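Local coordinates for protein histidinol-phosphate aminotransferase (Clostridium acetobutylicum, PDB 3FTB) that probably transfers amino groups with the help of pyridoxal 5'-phosphate, as a histidinol-phosphate aminotransferase of the class I and II family, at residues I90-I95 and A115-V120; F98-I103 and S121-Y126. All coordinates share one frame; numbering follows the deposited sequence.

Interaction 1 (90-95 with 115-120) and interaction 2 (98-103 with 121-126) have centres about 11 Å apart, on the same side of the chain's centre. Their segments alternate along the chain: helix 87-95, strand 100-105, helix 110-117, strand 121-126, the last three forming a beta-alpha-beta unit. Interaction 1 joins helix 87-95 to the end of helix 110-117 and the turn after it; interaction 2 pairs the two strands at one end of the seven-stranded mixed sheet, where 121-126 is outermost within this chain. The contacts also touch: Val-120 CG2 lies 3.0 Å from Phe-98 O, and Ala-115 CB 3.8 Å from Val-122 CG2. Helix packing and strand pairing thus meet at the sheet edge through Val-120 and Ala-115.

Interaction 1 (I90-I95 and A115-V120); sequences IIELSI and AKKHGV
Helix 87-95 meets the last turn of helix 110-117 and the turn that ends it in a largely buried contact, polar at Glu-92 and apolar at Ile-95. With CG anti to the backbone N (chi1 167°) and the chain extended, Glu-92, whose bond to CB is not directed at 115-120, still reaches Lys-117 and His-118, offering one carboxylate oxygen to each. Lys-117, itself extended and crossing Glu-92 at about a right angle, forms a salt bridge from NZ to Glu-92 OE1 at 3.1 Å, on the syn side of that oxygen. His-118 NE2 donates to Glu-92 OE2 at 3.2 Å with an N-H...O angle of 158°. The oxygen lies almost in the imidazole plane, yet the donor stands above the carboxylate plane, the two planes being turned 57° apart. The bond is therefore well directed for the ring and less so for the acceptor.

One helical turn on, Ile-95 CG2 rests against Ala-115 CA at 3.8 Å and Val-120 CG2 at 4.0 Å. The chain reaches Val-120 through a Schellman motif: Val-120 N bonds to Ala-115 O and Gly-119 N to Lys-116 O, with Gly-119 at positive phi. Ala-115 O also accepts from His-118 N, and its two donors arrive from opposite faces of the carbonyl plane.

Glu-92 OE1 has a further, weak hydrogen bond from Asn-243 ND2 of the second subunit, and Gln-242 of that second subunit packs on Lys-117, which places this polar end beside the dimer interface. With a lysine and an imidazole N-H both directed at it, the Glu-92 carboxylate is probably stabilised as the anion.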
loop_
_atom_site.group_PDB
_atom_site.type_symbol
_atom_site.label_atom_id
_atom_site.label_comp_id
_atom_site.label_asym_id
_atom_site.label_seq_id
_atom_site.Cartn_x
_atom_site.Cartn_y
_atom_site.Cartn_z
ATOM N N ILE A 90 -0.128 -5.814 -8.153
ATOM C CA ILE A 90 0.723 -6.587 -9.045
ATOM C C ILE A 90 0.078 -6.787 -10.415
ATOM O O ILE A 90 0.759 -6.716 -11.443
ATOM C CB ILE A 90 1.080 -7.933 -8.406
ATOM C CG1 ILE A 90 1.731 -7.693 -7.046
ATOM C CG2 ILE A 90 1.993 -8.758 -9.316
ATOM C CD1 ILE A 90 1.621 -8.864 -6.142
ATOM N N ILE A 91 -1.231 -7.029 -10.421
ATOM C CA ILE A 91 -2.005 -7.115 -11.657
ATOM C C ILE A 91 -1.867 -5.827 -12.466
ATOM O O ILE A 91 -1.470 -5.852 -13.637
ATOM C CB ILE A 91 -3.494 -7.361 -11.356
ATOM C CG1 ILE A 91 -3.676 -8.714 -10.659
ATOM C CG2 ILE A 91 -4.322 -7.277 -12.637
ATOM C CD1 ILE A 91 -5.087 -8.973 -10.181
ATOM N N GLU A 92 -2.179 -4.701 -11.830
ATOM C CA GLU A 92 -2.007 -3.400 -12.469
ATOM C C GLU A 92 -0.581 -3.187 -12.971
ATOM O O GLU A 92 -0.375 -2.879 -14.144
ATOM C CB GLU A 92 -2.394 -2.262 -11.519
ATOM C CG GLU A 92 -1.942 -0.890 -12.002
ATOM C CD GLU A 92 -2.575 0.241 -11.221
ATOM O OE1 GLU A 92 -3.754 0.106 -10.838
ATOM O OE2 GLU A 92 -1.896 1.265 -10.993
ATOM N N LEU A 93 0.395 -3.355 -12.076
ATOM C CA LEU A 93 1.795 -3.052 -12.380
ATOM C C LEU A 93 2.392 -3.921 -13.476
ATOM O O LEU A 93 3.111 -3.424 -14.346
ATOM C CB LEU A 93 2.664 -3.156 -11.127
ATOM C CG LEU A 93 2.575 -1.978 -10.160
ATOM C CD1 LEU A 93 3.253 -2.344 -8.876
ATOM C CD2 LEU A 93 3.189 -0.725 -10.759
ATOM N N SER A 94 2.116 -5.218 -13.428
ATOM C CA SER A 94 2.633 -6.110 -14.452
ATOM C C SER A 94 2.026 -5.770 -15.816
ATOM O O SER A 94 2.673 -5.901 -16.852
ATOM C CB SER A 94 2.397 -7.572 -14.079
ATOM O OG SER A 94 1.031 -7.823 -13.810
ATOM N N ILE A 95 0.788 -5.302 -15.811
ATOM C CA ILE A 95 0.128 -4.927 -17.054
ATOM C C ILE A 95 0.591 -3.534 -17.500
ATOM O O ILE A 95 0.581 -3.215 -18.696
ATOM C CB ILE A 95 -1.415 -4.993 -16.915
ATOM C CG1 ILE A 95 -1.880 -6.447 -16.770
ATOM C CG2 ILE A 95 -2.107 -4.325 -18.105
ATOM C CD1 ILE A 95 -3.348 -6.582 -16.381
ATOM N N ALA A 115 -5.489 -2.254 -17.805
ATOM C CA ALA A 115 -4.997 -2.032 -19.155
ATOM C C ALA A 115 -5.370 -0.635 -19.636
ATOM O O ALA A 115 -4.490 0.164 -19.958
ATOM C CB ALA A 115 -5.535 -3.105 -20.118
ATOM N N LYS A 116 -6.672 -0.349 -19.686
ATOM C CA LYS A 116 -7.153 0.989 -20.032
ATOM C C LYS A 116 -6.503 2.048 -19.142
ATOM O O LYS A 116 -6.108 3.108 -19.619
ATOM C CB LYS A 116 -8.685 1.067 -19.950
ATOM C CG LYS A 116 -9.407 0.106 -20.902
ATOM C CD LYS A 116 -10.805 0.597 -21.335
ATOM C CE LYS A 116 -11.838 0.434 -20.234
ATOM N NZ LYS A 116 -13.205 0.148 -20.762
ATOM N N LYS A 117 -6.373 1.746 -17.851
ATOM C CA LYS A 117 -5.748 2.654 -16.888
ATOM C C LYS A 117 -4.313 3.045 -17.254
ATOM O O LYS A 117 -3.803 4.075 -16.802
ATOM C CB LYS A 117 -5.772 2.043 -15.481
ATOM C CG LYS A 117 -5.010 2.853 -14.447
ATOM C CD LYS A 117 -5.294 2.405 -13.021
ATOM C CE LYS A 117 -4.400 3.144 -12.030
ATOM N NZ LYS A 117 -4.887 3.033 -10.626
ATOM N N HIS A 118 -3.659 2.219 -18.063
ATOM C CA HIS A 118 -2.262 2.453 -18.418
ATOM C C HIS A 118 -2.032 2.525 -19.925
ATOM O O HIS A 118 -0.905 2.422 -20.386
ATOM C CB HIS A 118 -1.355 1.393 -17.779
ATOM C CG HIS A 118 -1.229 1.528 -16.291
ATOM N ND1 HIS A 118 -0.323 2.381 -15.692
ATOM C CD2 HIS A 118 -1.910 0.934 -15.282
ATOM C CE1 HIS A 118 -0.448 2.300 -14.379
ATOM N NE2 HIS A 118 -1.405 1.433 -14.103
ATOM N N GLY A 119 -3.104 2.702 -20.689
ATOM C CA GLY A 119 -3.001 2.839 -22.134
ATOM C C GLY A 119 -2.531 1.615 -22.907
ATOM O O GLY A 119 -2.003 1.740 -24.015
ATOM N N VAL A 120 -2.726 0.430 -22.335
ATOM C CA VAL A 120 -2.339 -0.809 -23.006
ATOM C C VAL A 120 -3.393 -1.204 -24.030
ATOM O O VAL A 120 -4.588 -1.132 -23.760
ATOM C CB VAL A 120 -2.169 -1.957 -21.999
ATOM C CG1 VAL A 120 -1.659 -3.202 -22.687
ATOM C CG2 VAL A 120 -1.222 -1.548 -20.865
#

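Interaction 2 (F98-I103 and S121-Y126); sequences FEKILI and SVVFSY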
loop_
_atom_site.group_PDB
_atom_site.type_symbol
_atom_site.label_atom_id
_atom_site.label_comp_id
_atom_site.label_asym_id
_atom_site.label_seq_id
_atom_site.Cartn_x
_atom_site.Cartn_y
_atom_site.Cartn_z
ATOM N N PHE A 98 3.430 -3.214 -20.461
ATOM C CA PHE A 98 3.300 -3.517 -21.887
ATOM C C PHE A 98 2.384 -2.557 -22.621
ATOM O O PHE A 98 1.591 -1.852 -22.004
ATOM C CB PHE A 98 2.835 -4.956 -22.079
ATOM C CG PHE A 98 3.545 -5.915 -21.193
ATOM C CD1 PHE A 98 4.841 -6.291 -21.471
ATOM C CD2 PHE A 98 2.936 -6.405 -20.050
ATOM C CE1 PHE A 98 5.513 -7.169 -20.641
ATOM C CE2 PHE A 98 3.596 -7.277 -19.220
ATOM C CZ PHE A 98 4.894 -7.659 -19.508
ATOM N N GLU A 99 2.507 -2.543 -23.948
ATOM C CA GLU A 99 1.711 -1.655 -24.794
ATOM C C GLU A 99 0.586 -2.398 -25.540
ATOM O O GLU A 99 -0.162 -1.795 -26.312
ATOM C CB GLU A 99 2.610 -0.838 -25.754
ATOM C CG GLU A 99 3.532 -1.675 -26.663
ATOM C CD GLU A 99 4.450 -0.828 -27.559
ATOM O OE1 GLU A 99 5.187 -1.401 -28.406
ATOM O OE2 GLU A 99 4.436 0.413 -27.407
ATOM N N LYS A 100 0.463 -3.700 -25.287
ATOM C CA LYS A 100 -0.606 -4.508 -25.870
ATOM C C LYS A 100 -0.714 -5.882 -25.210
ATOM O O LYS A 100 0.285 -6.583 -25.045
ATOM C CB LYS A 100 -0.391 -4.673 -27.364
ATOM C CG LYS A 100 -1.561 -5.284 -28.091
ATOM C CD LYS A 100 -1.285 -5.234 -29.575
ATOM C CE LYS A 100 -2.491 -5.601 -30.393
ATOM N NZ LYS A 100 -2.156 -5.466 -31.837
ATOM N N ILE A 101 -1.931 -6.272 -24.841
ATOM C CA ILE A 101 -2.127 -7.537 -24.146
ATOM C C ILE A 101 -3.302 -8.343 -24.709
ATOM O O ILE A 101 -4.301 -7.787 -25.151
ATOM C CB ILE A 101 -2.344 -7.312 -22.631
ATOM C CG1 ILE A 101 -1.995 -8.576 -21.841
ATOM C CG2 ILE A 101 -3.777 -6.883 -22.371
ATOM C CD1 ILE A 101 -1.821 -8.360 -20.318
ATOM N N LEU A 102 -3.161 -9.662 -24.701
ATOM C CA LEU A 102 -4.276 -10.565 -24.965
ATOM C C LEU A 102 -4.946 -10.915 -23.638
ATOM O O LEU A 102 -4.316 -11.518 -22.764
ATOM C CB LEU A 102 -3.770 -11.852 -25.630
ATOM C CG LEU A 102 -4.778 -12.924 -26.043
ATOM C CD1 LEU A 102 -5.402 -12.517 -27.334
ATOM C CD2 LEU A 102 -4.051 -14.255 -26.200
ATOM N N ILE A 103 -6.210 -10.530 -23.480
ATOM C CA ILE A 103 -6.951 -10.892 -22.281
ATOM C C ILE A 103 -7.914 -12.020 -22.607
ATOM O O ILE A 103 -8.752 -11.894 -23.499
ATOM C CB ILE A 103 -7.711 -9.698 -21.661
ATOM C CG1 ILE A 103 -6.805 -8.470 -21.575
ATOM C CG2 ILE A 103 -8.213 -10.067 -20.269
ATOM C CD1 ILE A 103 -7.465 -7.254 -20.966
ATOM N N SER A 121 -2.951 -1.626 -25.211
ATOM C CA SER A 121 -3.864 -2.124 -26.238
ATOM C C SER A 121 -4.422 -3.490 -25.839
ATOM O O SER A 121 -3.700 -4.336 -25.303
ATOM C CB SER A 121 -3.152 -2.223 -27.587
ATOM O OG SER A 121 -2.487 -1.015 -27.893
ATOM N N VAL A 122 -5.707 -3.701 -26.096
ATOM C CA VAL A 122 -6.370 -4.928 -25.676
ATOM C C VAL A 122 -6.855 -5.753 -26.856
ATOM O O VAL A 122 -7.512 -5.243 -27.769
ATOM C CB VAL A 122 -7.556 -4.635 -24.733
ATOM C CG1 VAL A 122 -8.494 -5.829 -24.657
ATOM C CG2 VAL A 122 -7.043 -4.274 -23.355
ATOM N N VAL A 123 -6.522 -7.037 -26.813
ATOM C CA VAL A 123 -6.977 -8.023 -27.782
ATOM C C VAL A 123 -7.611 -9.160 -26.984
ATOM O O VAL A 123 -7.014 -9.642 -26.023
ATOM C CB VAL A 123 -5.791 -8.567 -28.594
ATOM C CG1 VAL A 123 -6.244 -9.637 -29.570
ATOM C CG2 VAL A 123 -5.078 -7.427 -29.314
ATOM N N PHE A 124 -8.814 -9.586 -27.356
ATOM C CA PHE A 124 -9.522 -10.612 -26.578
ATOM C C PHE A 124 -9.397 -12.035 -27.144
ATOM O O PHE A 124 -9.333 -12.244 -28.366
ATOM C CB PHE A 124 -11.008 -10.247 -26.378
ATOM C CG PHE A 124 -11.246 -9.114 -25.395
ATOM C CD1 PHE A 124 -10.970 -9.272 -24.040
ATOM C CD2 PHE A 124 -11.764 -7.899 -25.823
ATOM C CE1 PHE A 124 -11.188 -8.238 -23.138
ATOM C CE2 PHE A 124 -11.989 -6.852 -24.921
ATOM C CZ PHE A 124 -11.705 -7.020 -23.584
ATOM N N SER A 125 -9.338 -13.012 -26.239
ATOM C CA SER A 125 -9.520 -14.410 -26.604
ATOM C C SER A 125 -10.640 -14.995 -25.742
ATOM O O SER A 125 -10.569 -14.976 -24.500
ATOM C CB SER A 125 -8.230 -15.220 -26.442
ATOM O OG SER A 125 -8.426 -16.570 -26.849
ATOM N N TYR A 126 -11.680 -15.496 -26.401
ATOM C CA TYR A 126 -12.878 -15.939 -25.697
ATOM C C TYR A 126 -12.863 -17.425 -25.356
ATOM O O TYR A 126 -12.540 -18.264 -26.202
ATOM C CB TYR A 126 -14.116 -15.628 -26.537
ATOM C CG TYR A 126 -14.473 -14.154 -26.605
ATOM C CD1 TYR A 126 -13.790 -13.294 -27.450
ATOM C CD2 TYR A 126 -15.498 -13.632 -25.826
ATOM C CE1 TYR A 126 -14.110 -11.952 -27.518
ATOM C CE2 TYR A 126 -15.830 -12.292 -25.887
ATOM C CZ TYR A 126 -15.134 -11.454 -26.736
ATOM O OH TYR A 126 -15.463 -10.114 -26.796
#
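The Phe-124 ring has Val-122 CG1 over one face, 3.5 Å above its plane and offset toward the rim, while Ile-103 O lies at its edge near the plane. Ring atom CE1 also approaches Ile-103 CB at 4.1 Å. Chi1 of -73° sets CG anti to the carbonyl carbon, turning the ring back toward strand 100-103. On this side Ile-103 CD1 packs on Val-122 CG2 at 3.8 Å, and helix 110-117 covers the group, with Tyr-111 and Glu-112 against Ile-103.

On the side carrying Lys-100, Leu-102 and Val-123, Leu-102 CD1 meets Val-123 CG1 at 3.7 Å; Ile-138 of helix 135-141 also touches Leu-102.

The strands run parallel, 19° apart, as a beta-alpha-beta crossover through helix 110-117 at the edge of this chain's seven-stranded mixed sheet. Backbone bonds alternate from Ile-101 N to Ser-121 O (2.7 Å), Val-123 N to Ile-101 O, Ile-103 N to Val-123 O and Ser-125 N to Ile-103 O. Glu-99 O accepts twice from Ser-121: OG at 2.9 Å comes nearly along the C=O axis, whereas N at 3.0 Å stands above the carbonyl plane. This convergence on one oxygen probably strengthens the first bridge of a register the backbone bonds already set.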